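Local structure of N-terminal acetyltransferase-like protein (Chaetomium thermophilum, 5NNP) at residues L191-T196 against G535-Y540; E395-A400 against M412-I417; D483-W488 against F514-T519; A678-Y683 against R694-A699. The protein probably serves as the TPR-repeat auxiliary subunit of an N-terminal acetyltransferase A complex, holding the catalytic partner that acetylates protein N-termini. All blocks are in the same frame, centred on the assembly; numbering follows the deposited sequence.

Interaction 1 (L191-T196 against G535-Y540); sequences LLYKNT and GQIRAY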
# COMPACT_ATOMS: atom_id res chain seq x y z
N LEU A 191 15.74 21.16 0.25
CA LEU A 191 14.97 22.40 0.35
C LEU A 191 13.46 22.10 0.47
O LEU A 191 12.77 22.69 1.31
CB LEU A 191 15.23 23.29 -0.85
CG LEU A 191 16.61 23.95 -0.93
CD1 LEU A 191 16.89 24.45 -2.33
CD2 LEU A 191 16.74 25.10 0.07
N LEU A 192 12.95 21.17 -0.33
CA LEU A 192 11.53 20.89 -0.27
C LEU A 192 11.16 20.23 1.06
O LEU A 192 10.11 20.52 1.65
CB LEU A 192 11.11 20.02 -1.44
CG LEU A 192 11.19 20.64 -2.84
CD1 LEU A 192 10.81 19.61 -3.90
CD2 LEU A 192 10.31 21.90 -2.97
N TYR A 193 12.01 19.34 1.55
CA TYR A 193 11.75 18.68 2.83
C TYR A 193 11.61 19.70 3.96
O TYR A 193 10.62 19.66 4.72
CB TYR A 193 12.86 17.67 3.14
CG TYR A 193 12.71 16.96 4.48
CD1 TYR A 193 11.54 16.32 4.82
CD2 TYR A 193 13.77 16.93 5.39
CE1 TYR A 193 11.40 15.67 6.05
CE2 TYR A 193 13.65 16.28 6.61
CZ TYR A 193 12.46 15.65 6.94
OH TYR A 193 12.35 15.01 8.15
N LYS A 194 12.56 20.63 4.06
CA LYS A 194 12.48 21.75 5.01
C LYS A 194 11.20 22.55 4.80
O LYS A 194 10.54 22.93 5.78
CB LYS A 194 13.70 22.67 4.88
CG LYS A 194 13.61 23.98 5.73
CD LYS A 194 14.79 24.94 5.47
CE LYS A 194 14.72 26.19 6.31
NZ LYS A 194 15.80 27.19 5.98
N ASN A 195 10.84 22.82 3.55
CA ASN A 195 9.60 23.54 3.28
C ASN A 195 8.38 22.80 3.85
O ASN A 195 7.54 23.42 4.50
CB ASN A 195 9.39 23.78 1.77
CG ASN A 195 8.23 24.75 1.49
OD1 ASN A 195 7.09 24.33 1.31
ND2 ASN A 195 8.53 26.07 1.47
N THR A 196 8.29 21.49 3.63
CA THR A 196 7.15 20.77 4.18
C THR A 196 7.16 20.85 5.70
O THR A 196 6.12 20.89 6.34
CB THR A 196 7.10 19.29 3.74
OG1 THR A 196 8.24 18.58 4.25
CG2 THR A 196 7.07 19.18 2.23
N GLY A 535 18.61 10.74 -1.09
CA GLY A 535 18.23 12.10 -0.75
C GLY A 535 16.75 12.43 -0.92
O GLY A 535 16.33 13.54 -0.63
N GLN A 536 15.96 11.47 -1.38
CA GLN A 536 14.53 11.68 -1.62
C GLN A 536 13.73 11.57 -0.33
O GLN A 536 13.03 10.60 -0.10
CB GLN A 536 14.03 10.66 -2.63
CG GLN A 536 14.71 10.75 -3.99
CD GLN A 536 14.13 11.82 -4.90
OE1 GLN A 536 13.28 12.63 -4.51
NE2 GLN A 536 14.57 11.82 -6.15
N ILE A 537 13.81 12.62 0.48
CA ILE A 537 13.43 12.53 1.87
C ILE A 537 11.93 12.55 2.15
O ILE A 537 11.46 11.82 3.01
CB ILE A 537 14.09 13.67 2.66
CG1 ILE A 537 15.58 13.74 2.28
CG2 ILE A 537 13.90 13.45 4.14
CD1 ILE A 537 16.33 12.46 2.55
N ARG A 538 11.18 13.39 1.45
CA ARG A 538 9.74 13.41 1.62
C ARG A 538 9.11 12.02 1.33
O ARG A 538 8.20 11.60 2.05
CB ARG A 538 9.11 14.49 0.73
CG ARG A 538 9.44 15.91 1.19
CD ARG A 538 9.10 16.93 0.11
NE ARG A 538 9.82 16.63 -1.12
CZ ARG A 538 9.26 16.63 -2.32
NH1 ARG A 538 7.98 16.93 -2.45
NH2 ARG A 538 9.99 16.34 -3.40
N ALA A 539 9.61 11.30 0.33
CA ALA A 539 9.05 9.99 0.03
C ALA A 539 9.31 9.05 1.19
O ALA A 539 8.43 8.28 1.59
CB ALA A 539 9.61 9.41 -1.28
N TYR A 540 10.53 9.12 1.73
CA TYR A 540 10.87 8.30 2.88
C TYR A 540 9.89 8.53 4.05
O TYR A 540 9.39 7.58 4.65
CB TYR A 540 12.31 8.57 3.35
CG TYR A 540 12.62 7.88 4.65
CD1 TYR A 540 12.99 6.54 4.67
CD2 TYR A 540 12.52 8.55 5.87
CE1 TYR A 540 13.27 5.91 5.86
CE2 TYR A 540 12.78 7.92 7.06
CZ TYR A 540 13.16 6.59 7.06
OH TYR A 540 13.42 5.95 8.26

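Interaction 2 (E395-A400 against M412-I417); sequences EYVEKA and MTKARI. With PO4 (phosphate ion), chain U.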
# COMPACT_ATOMS: atom_id res chain seq x y z
N GLU A 395 -31.17 -10.13 -21.55
CA GLU A 395 -31.60 -9.88 -22.92
C GLU A 395 -30.60 -9.01 -23.66
O GLU A 395 -30.22 -9.33 -24.78
CB GLU A 395 -32.97 -9.21 -22.96
CG GLU A 395 -34.04 -9.95 -22.23
CD GLU A 395 -35.27 -9.10 -22.01
OE1 GLU A 395 -35.23 -7.90 -22.36
OE2 GLU A 395 -36.28 -9.62 -21.48
N TYR A 396 -30.18 -7.91 -23.02
CA TYR A 396 -29.26 -6.97 -23.65
C TYR A 396 -27.88 -7.59 -23.92
O TYR A 396 -27.29 -7.33 -24.97
CB TYR A 396 -29.08 -5.72 -22.79
CG TYR A 396 -30.22 -4.74 -22.88
CD1 TYR A 396 -30.52 -4.08 -24.06
CD2 TYR A 396 -30.99 -4.44 -21.76
CE1 TYR A 396 -31.56 -3.17 -24.14
CE2 TYR A 396 -32.02 -3.54 -21.83
CZ TYR A 396 -32.31 -2.91 -23.01
OH TYR A 396 -33.34 -2.00 -23.06
N VAL A 397 -27.38 -8.39 -22.99
CA VAL A 397 -26.07 -8.99 -23.20
C VAL A 397 -26.14 -10.03 -24.32
O VAL A 397 -25.20 -10.17 -25.10
CB VAL A 397 -25.49 -9.63 -21.92
CG1 VAL A 397 -24.19 -10.35 -22.21
CG2 VAL A 397 -25.27 -8.57 -20.87
N GLU A 398 -27.25 -10.76 -24.39
CA GLU A 398 -27.42 -11.76 -25.44
C GLU A 398 -27.49 -11.12 -26.84
O GLU A 398 -26.98 -11.68 -27.81
CB GLU A 398 -28.69 -12.60 -25.20
CG GLU A 398 -28.51 -13.72 -24.18
CD GLU A 398 -27.43 -14.73 -24.57
OE1 GLU A 398 -27.07 -15.56 -23.71
OE2 GLU A 398 -26.94 -14.71 -25.72
N LYS A 399 -28.13 -9.96 -26.93
CA LYS A 399 -28.21 -9.25 -28.20
C LYS A 399 -26.83 -8.76 -28.60
O LYS A 399 -26.48 -8.77 -29.77
CB LYS A 399 -29.19 -8.08 -28.12
CG LYS A 399 -30.65 -8.49 -28.13
CD LYS A 399 -31.53 -7.35 -28.60
CE LYS A 399 -33.01 -7.66 -28.43
NZ LYS A 399 -33.47 -7.37 -27.04
N ALA A 400 -26.06 -8.34 -27.60
CA ALA A 400 -24.68 -7.92 -27.80
C ALA A 400 -23.81 -9.09 -28.30
O ALA A 400 -23.05 -8.95 -29.26
CB ALA A 400 -24.13 -7.34 -26.52
N MET A 412 -18.15 -11.85 -20.13
CA MET A 412 -17.77 -11.59 -18.74
C MET A 412 -18.95 -11.03 -17.97
O MET A 412 -19.25 -11.48 -16.86
CB MET A 412 -16.60 -10.62 -18.69
CG MET A 412 -16.21 -10.26 -17.29
SD MET A 412 -14.73 -9.22 -17.18
CE MET A 412 -15.12 -7.89 -18.31
N THR A 413 -19.62 -10.05 -18.57
CA THR A 413 -20.80 -9.45 -17.97
C THR A 413 -21.92 -10.47 -17.83
O THR A 413 -22.65 -10.48 -16.83
CB THR A 413 -21.29 -8.25 -18.80
OG1 THR A 413 -20.43 -7.13 -18.56
CG2 THR A 413 -22.71 -7.86 -18.41
N LYS A 414 -22.06 -11.33 -18.83
CA LYS A 414 -23.09 -12.36 -18.81
C LYS A 414 -22.95 -13.26 -17.59
O LYS A 414 -23.93 -13.49 -16.86
CB LYS A 414 -23.01 -13.20 -20.07
CG LYS A 414 -24.15 -14.18 -20.19
CD LYS A 414 -24.17 -14.79 -21.55
CE LYS A 414 -24.34 -16.28 -21.43
NZ LYS A 414 -24.76 -16.81 -22.74
N ALA A 415 -21.74 -13.77 -17.39
CA ALA A 415 -21.41 -14.55 -16.20
C ALA A 415 -21.79 -13.82 -14.90
O ALA A 415 -22.23 -14.45 -13.94
CB ALA A 415 -19.90 -14.89 -16.19
N ARG A 416 -21.59 -12.51 -14.88
CA ARG A 416 -21.83 -11.73 -13.66
C ARG A 416 -23.32 -11.65 -13.36
O ARG A 416 -23.73 -11.57 -12.20
CB ARG A 416 -21.23 -10.33 -13.80
CG ARG A 416 -21.36 -9.47 -12.55
CD ARG A 416 -20.67 -8.12 -12.73
NE ARG A 416 -19.21 -8.23 -12.71
CZ ARG A 416 -18.43 -8.23 -13.79
NH1 ARG A 416 -18.97 -8.12 -15.00
NH2 ARG A 416 -17.11 -8.33 -13.66
N ILE A 417 -24.13 -11.68 -14.42
CA ILE A 417 -25.58 -11.68 -14.27
C ILE A 417 -26.02 -13.01 -13.66
O ILE A 417 -26.86 -13.05 -12.72
CB ILE A 417 -26.26 -11.44 -15.63
CG1 ILE A 417 -25.80 -10.10 -16.20
CG2 ILE A 417 -27.77 -11.46 -15.51
CD1 ILE A 417 -26.40 -9.73 -17.53
P PO4 U . -16.94 -9.43 -9.92
O1 PO4 U . -17.73 -10.52 -10.60
O2 PO4 U . -17.77 -8.88 -8.78
O3 PO4 U . -15.64 -9.97 -9.38
O4 PO4 U . -16.64 -8.35 -10.94

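Interaction 3 (D483-W488 against F514-T519); sequences DMQCIW and FSIFDT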
# COMPACT_ATOMS: atom_id res chain seq x y z
N ASP A 483 4.82 -16.78 -3.06
CA ASP A 483 6.02 -16.00 -3.35
C ASP A 483 5.74 -14.56 -3.81
O ASP A 483 6.35 -13.61 -3.33
CB ASP A 483 6.82 -16.71 -4.44
CG ASP A 483 8.21 -17.07 -4.00
OD1 ASP A 483 9.08 -16.17 -4.03
OD2 ASP A 483 8.44 -18.26 -3.66
N MET A 484 4.82 -14.42 -4.76
CA MET A 484 4.48 -13.11 -5.32
C MET A 484 3.44 -12.38 -4.50
O MET A 484 2.84 -11.41 -4.98
CB MET A 484 3.96 -13.26 -6.74
CG MET A 484 5.01 -13.67 -7.73
SD MET A 484 6.46 -12.64 -7.53
CE MET A 484 7.58 -13.86 -6.86
N GLN A 485 3.20 -12.87 -3.28
CA GLN A 485 2.39 -12.15 -2.29
C GLN A 485 0.96 -11.87 -2.78
O GLN A 485 0.42 -10.79 -2.54
CB GLN A 485 3.10 -10.84 -1.91
CG GLN A 485 4.55 -11.07 -1.45
CD GLN A 485 5.34 -9.78 -1.23
OE1 GLN A 485 4.85 -8.70 -1.51
NE2 GLN A 485 6.57 -9.90 -0.74
N CYS A 486 0.36 -12.85 -3.45
CA CYS A 486 -0.97 -12.66 -4.04
C CYS A 486 -2.08 -12.86 -3.00
O CYS A 486 -2.59 -13.97 -2.82
CB CYS A 486 -1.18 -13.61 -5.22
SG CYS A 486 -2.66 -13.23 -6.21
N ILE A 487 -2.49 -11.76 -2.36
CA ILE A 487 -3.44 -11.80 -1.25
C ILE A 487 -4.90 -12.08 -1.68
O ILE A 487 -5.64 -12.75 -0.96
CB ILE A 487 -3.39 -10.48 -0.44
CG1 ILE A 487 -2.02 -10.33 0.24
CG2 ILE A 487 -4.50 -10.43 0.62
CD1 ILE A 487 -1.81 -9.01 0.94
N TRP A 488 -5.33 -11.58 -2.83
CA TRP A 488 -6.70 -11.81 -3.25
C TRP A 488 -6.91 -13.32 -3.42
O TRP A 488 -7.89 -13.88 -2.89
CB TRP A 488 -7.06 -11.05 -4.54
CG TRP A 488 -6.68 -11.70 -5.85
CD1 TRP A 488 -5.60 -11.40 -6.63
CD2 TRP A 488 -7.38 -12.76 -6.53
NE1 TRP A 488 -5.57 -12.20 -7.74
CE2 TRP A 488 -6.65 -13.04 -7.71
CE3 TRP A 488 -8.54 -13.50 -6.26
CZ2 TRP A 488 -7.06 -14.02 -8.62
CZ3 TRP A 488 -8.94 -14.47 -7.16
CH2 TRP A 488 -8.20 -14.72 -8.32
N PHE A 514 -1.26 -13.20 6.79
CA PHE A 514 -0.72 -12.57 7.98
C PHE A 514 0.81 -12.39 7.84
O PHE A 514 1.35 -11.32 8.16
CB PHE A 514 -1.09 -13.41 9.21
CG PHE A 514 -0.67 -12.82 10.51
CD1 PHE A 514 0.61 -13.06 11.02
CD2 PHE A 514 -1.56 -12.04 11.25
CE1 PHE A 514 1.00 -12.52 12.24
CE2 PHE A 514 -1.17 -11.49 12.49
CZ PHE A 514 0.11 -11.73 12.98
N SER A 515 1.48 -13.42 7.34
CA SER A 515 2.93 -13.39 7.14
C SER A 515 3.38 -12.42 6.06
O SER A 515 4.45 -11.81 6.16
CB SER A 515 3.43 -14.77 6.80
OG SER A 515 3.53 -15.54 7.98
N ILE A 516 2.56 -12.29 5.01
CA ILE A 516 2.82 -11.31 3.98
C ILE A 516 2.85 -9.92 4.60
O ILE A 516 3.67 -9.09 4.22
CB ILE A 516 1.78 -11.37 2.85
CG1 ILE A 516 1.99 -12.64 2.03
CG2 ILE A 516 1.88 -10.18 1.95
CD1 ILE A 516 0.85 -12.93 1.07
N PHE A 517 1.97 -9.68 5.58
CA PHE A 517 1.96 -8.36 6.21
C PHE A 517 3.18 -8.19 7.11
O PHE A 517 3.72 -7.09 7.21
CB PHE A 517 0.65 -8.10 6.96
CG PHE A 517 -0.37 -7.38 6.11
CD1 PHE A 517 -0.45 -6.00 6.10
CD2 PHE A 517 -1.21 -8.09 5.26
CE1 PHE A 517 -1.38 -5.34 5.30
CE2 PHE A 517 -2.14 -7.43 4.44
CZ PHE A 517 -2.22 -6.05 4.47
N ASP A 518 3.67 -9.27 7.71
CA ASP A 518 4.89 -9.16 8.49
C ASP A 518 6.05 -8.76 7.57
O ASP A 518 6.92 -7.99 7.96
CB ASP A 518 5.22 -10.47 9.20
CG ASP A 518 4.34 -10.72 10.43
OD1 ASP A 518 3.68 -9.76 10.91
OD2 ASP A 518 4.31 -11.88 10.92
N THR A 519 6.03 -9.26 6.34
CA THR A 519 7.10 -9.00 5.40
C THR A 519 7.10 -7.55 4.96
O THR A 519 8.14 -6.90 4.92
CB THR A 519 6.98 -9.88 4.17
OG1 THR A 519 7.18 -11.24 4.54
CG2 THR A 519 8.01 -9.47 3.11

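Interaction 4 (A678-Y683 against R694-A699); sequences AGFEVY and RCLKAA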
# COMPACT_ATOMS: atom_id res chain seq x y z
N ALA A 678 -16.71 -9.25 16.57
CA ALA A 678 -15.91 -10.47 16.64
C ALA A 678 -15.03 -10.48 17.88
O ALA A 678 -14.86 -11.53 18.51
CB ALA A 678 -15.05 -10.63 15.39
N GLY A 679 -14.49 -9.32 18.23
CA GLY A 679 -13.74 -9.18 19.47
C GLY A 679 -14.59 -9.55 20.68
O GLY A 679 -14.14 -10.27 21.58
N PHE A 680 -15.82 -9.05 20.71
CA PHE A 680 -16.70 -9.34 21.82
C PHE A 680 -16.88 -10.85 22.01
O PHE A 680 -16.72 -11.38 23.12
CB PHE A 680 -18.06 -8.68 21.62
CG PHE A 680 -19.01 -8.93 22.75
CD1 PHE A 680 -19.78 -10.08 22.79
CD2 PHE A 680 -19.13 -8.01 23.78
CE1 PHE A 680 -20.64 -10.32 23.84
CE2 PHE A 680 -20.00 -8.24 24.82
CZ PHE A 680 -20.75 -9.40 24.85
N GLU A 681 -17.19 -11.55 20.92
CA GLU A 681 -17.34 -13.00 20.95
C GLU A 681 -16.11 -13.73 21.49
O GLU A 681 -16.24 -14.70 22.25
CB GLU A 681 -17.68 -13.51 19.55
CG GLU A 681 -18.92 -12.88 18.96
CD GLU A 681 -20.16 -13.17 19.77
OE1 GLU A 681 -20.14 -14.14 20.55
OE2 GLU A 681 -21.14 -12.42 19.62
N VAL A 682 -14.91 -13.26 21.11
CA VAL A 682 -13.65 -13.85 21.59
C VAL A 682 -13.42 -13.64 23.09
O VAL A 682 -13.02 -14.57 23.79
CB VAL A 682 -12.44 -13.27 20.85
CG1 VAL A 682 -11.14 -13.65 21.56
CG2 VAL A 682 -12.42 -13.74 19.40
N TYR A 683 -13.68 -12.43 23.58
CA TYR A 683 -13.40 -12.10 24.98
C TYR A 683 -14.38 -12.68 26.01
O TYR A 683 -13.96 -13.02 27.12
CB TYR A 683 -13.33 -10.58 25.16
CG TYR A 683 -12.09 -9.97 24.57
CD1 TYR A 683 -10.84 -10.53 24.81
CD2 TYR A 683 -12.16 -8.85 23.76
CE1 TYR A 683 -9.70 -9.98 24.27
CE2 TYR A 683 -11.03 -8.30 23.21
CZ TYR A 683 -9.80 -8.86 23.47
OH TYR A 683 -8.67 -8.31 22.93
N ARG A 694 -15.34 -3.40 26.31
CA ARG A 694 -14.65 -2.37 25.55
C ARG A 694 -15.03 -2.47 24.08
O ARG A 694 -15.34 -1.46 23.45
CB ARG A 694 -13.15 -2.51 25.72
CG ARG A 694 -12.32 -1.54 24.95
CD ARG A 694 -10.88 -1.76 25.36
NE ARG A 694 -9.93 -0.89 24.68
CZ ARG A 694 -9.09 -1.30 23.74
NH1 ARG A 694 -9.08 -2.57 23.35
NH2 ARG A 694 -8.26 -0.43 23.20
N CYS A 695 -14.99 -3.69 23.55
CA CYS A 695 -15.49 -3.99 22.22
C CYS A 695 -16.94 -3.58 22.05
O CYS A 695 -17.30 -2.93 21.07
CB CYS A 695 -15.37 -5.48 21.93
SG CYS A 695 -13.69 -6.02 21.64
N LEU A 696 -17.78 -3.98 23.00
CA LEU A 696 -19.20 -3.66 22.95
C LEU A 696 -19.42 -2.15 22.91
O LEU A 696 -20.14 -1.66 22.04
CB LEU A 696 -19.93 -4.28 24.14
CG LEU A 696 -21.47 -4.21 24.15
CD1 LEU A 696 -22.11 -4.93 22.95
CD2 LEU A 696 -22.00 -4.78 25.44
N LYS A 697 -18.78 -1.40 23.81
CA LYS A 697 -18.90 0.06 23.82
C LYS A 697 -18.42 0.69 22.51
O LYS A 697 -18.94 1.72 22.09
CB LYS A 697 -18.14 0.68 25.00
CG LYS A 697 -18.68 0.29 26.38
CD LYS A 697 -18.25 1.25 27.49
CE LYS A 697 -18.95 2.59 27.36
NZ LYS A 697 -18.53 3.55 28.41
N ALA A 698 -17.42 0.09 21.87
CA ALA A 698 -16.95 0.59 20.57
C ALA A 698 -17.99 0.35 19.48
O ALA A 698 -18.42 1.28 18.78
CB ALA A 698 -15.62 -0.07 20.20
N ALA A 699 -18.40 -0.91 19.33
CA ALA A 699 -19.39 -1.29 18.35
C ALA A 699 -20.68 -0.49 18.52
O ALA A 699 -21.32 -0.11 17.54
CB ALA A 699 -19.68 -2.78 18.46

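Interaction 1 (L191-T196 against G535-Y540)
Tyr-193 on helix 185-200 and Arg-538 in the first turn of helix 537-547 mark the closest approach of the two backbones, 5.8 Å from CA to CA, just after Gly-535 has left the preceding helix with positive phi and Gln-536 has taken the N-cap position. The Ile-537 CG2 methyl lies squarely over one face of the Tyr-193 ring, 3.5 Å from its centroid and 3° off the normal, a CH-pi contact touching all six ring carbons almost evenly. Isoleucine suits this place because its short CG2 branch meets the ring while the longer branch leads away. With Tyr-193 CG opposite the backbone N (chi1 178°), the ring is carried out to meet that methyl, and Arg-538 CG reaches its edge near the ring plane. Further along, Arg-538 CD rests 3.7 Å from Thr-196 CG2; the threonine turns its methyl to the arginine chain while OG1 donates 2.7 Å to Tyr-193 O within its own helix. A bend at chi3 (-57°) brings the guanidinium against Leu-192, whose CD1 covers one face near the rim, 3.4 Å from Arg-538 NH2. That nitrogen also makes salt bridges to Asp-220 and Glu-189, so the long chain joins apolar packing to charge pairing. Cut back to alanine, this arginine position would probably bare the Leu-192 and Thr-196 methyls and leave both acids without this mate. Helix 146-159 packs on Tyr-193 and Ile-537 and supplies His-157 to the tyrosine hydroxyl, while helix 221-234 covers Leu-192 and Arg-538.

Interaction 2 (E395-A400 against M412-I417)
Lys-414 reaches back across the helix pair to Glu-398, its NZ donating to OE1 at 2.8 Å in a salt bridge, although the modelled place of this ammonium is less certain than the rest. The glutamate bends at chi2 to meet it, and the charged ends of the two chains lie at the partly exposed margin of the contact, where flexible charged residues are suited. A second polar site lies on another side of helix 408-421. There Arg-416 presents the edge of its guanidinium to a phosphate ion, probably from the crystallisation liquor: NH2 reaches O4 at 2.8 Å in a fairly straight bond (157°), and NE reaches the same oxygen at 3.1 Å in a more bent one. Lys-450 binds this phosphate too. Inward from the salt bridge, Val-397 is the hub of the apolar packing. With CG1 opposite the backbone N (chi1 175°), that methyl rests 3.8 Å from Lys-414 CB, while CG2 fits against both Thr-413 CG2 at 3.6 Å and Ile-417 CD1 at 3.7 Å. A compact branched valine can thus touch three residues, Thr-413, Lys-414 and Ile-417, on one face of the partner helix. Thr-413 turns its methyl to the valine and its hydroxyl to Tyr-376, which satisfies this buried oxygen. The short axes are 9.8 Å apart and roughly antiparallel, at 156°. Residues 395-400 belong to a predicted TPR unit, and consecutive antiparallel helices packed side by side are what such helical-repeat solenoids are built from.

Interaction 3 (D483-W488 against F514-T519)
Ile-516 meets Gln-485 and Ile-487 together, and its apolar contacts carry most of this junction. Its CG1 branch is opposite the carbonyl carbon (chi1 -71°), which puts CD1 3.8 Å from Gln-485 CA and 4.0 Å from Ile-487 CG1; the CG2 methyl lies 4.1 Å from Gln-485 CB and also faces Ile-487 CD1. The two isoleucines slide past each other in opposite directions, Ile-516 using both of its branches and Ile-487 its longer one, shapes well matched to a buried, mainly apolar seam. Ile-487 CD1 goes on to Phe-517 CE2, 3.9 Å away, where the aliphatic chain crosses the phenylalanine at about a right angle. With the branches of Ile-516 trimmed to a single methyl, as in alanine, a gap is likely to open beside the Gln-485 backbone and let Ile-487 shift from its seat.

Polar groups sit round this seam. The extended Gln-485 side chain passes Thr-519, with NE2 4.1 Å from CG2, and its OE1 accepts a hydrogen bond from Trp-520 and is also hydrogen-bonded to a side chain and the backbone of another protein chain. Thr-519 OG1 donates to Ser-515 O at 3.2 Å, one turn back, while the Thr-519 backbone N approaches that oxygen from the other face of the carbonyl plane; threonine here keeps its hydroxyl satisfied within the helix and its methyl turned to the glutamine.

The backbone explains the shape of the first segment. Gln-485, with positive phi (60°), is the C-prime residue of a Schellman motif that ends one helix, and Cys-486 is the N-cap of the next, a tight helix-to-helix turn packed on helix 503-523 in this all-helical solenoid.

Interaction 4 (A678-Y683 against R694-A699)
Cys-695 fits its side chain against Gly-679, Phe-680 and Tyr-683, at the place where CA atoms of Phe-680 and Cys-695 come within 5.5 Å. Its SG is set opposite the carbonyl carbon (chi1 -73°) and rests on the backbone, 3.8 Å from Gly-679 C. Glycine suits that position, since a CB there would point toward the partner helix and come within 2.7 Å of Cys-695 SG. The same sulfur lies at the edge of the Tyr-683 ring, in its plane, 5.0 Å from the centroid and 3.8 Å from CE2, a sulfur-aromatic contact. On the other flank, Phe-680 takes its ring opposite the backbone N (chi1 -179°), as does Leu-696 with its CG, and the two side chains run side by side, pointing the same way. Phe-680 CD2 is 3.8 Å from Leu-696 CB, and both also pack on Leu-716 of helix 707-723. Small residues in the middle with larger ones beside them let the short helix axes approach to 8.5 Å at 161°. Such a close antiparallel helix hairpin is characteristic of TPR-like helical solenoids, the class of fold to which NatA auxiliary subunits belong.

In the fold
Interactions 2 and 4 each join helices that are neighbours in sequence; interaction 3 packs the turn before helix 487-499, and its first residue, against the next helix, 503-523, whereas interaction 1 links residues 339 positions apart. No two share a helix, and none touches another: interactions 2 and 3 come nearest, about 12 Å between closest atoms, while interactions 1 and 2 lie on opposite sides of the chain's centre, their own centres 51 Å apart. All are largely buried, but their chemistry varies. Interaction 3, nearest the chain's centre, and interaction 4 are held across their segments by apolar packing. Interaction 2, the farthest out, adds a salt bridge at its margin, and interaction 1 mixes a CH-pi contact with a charged side chain.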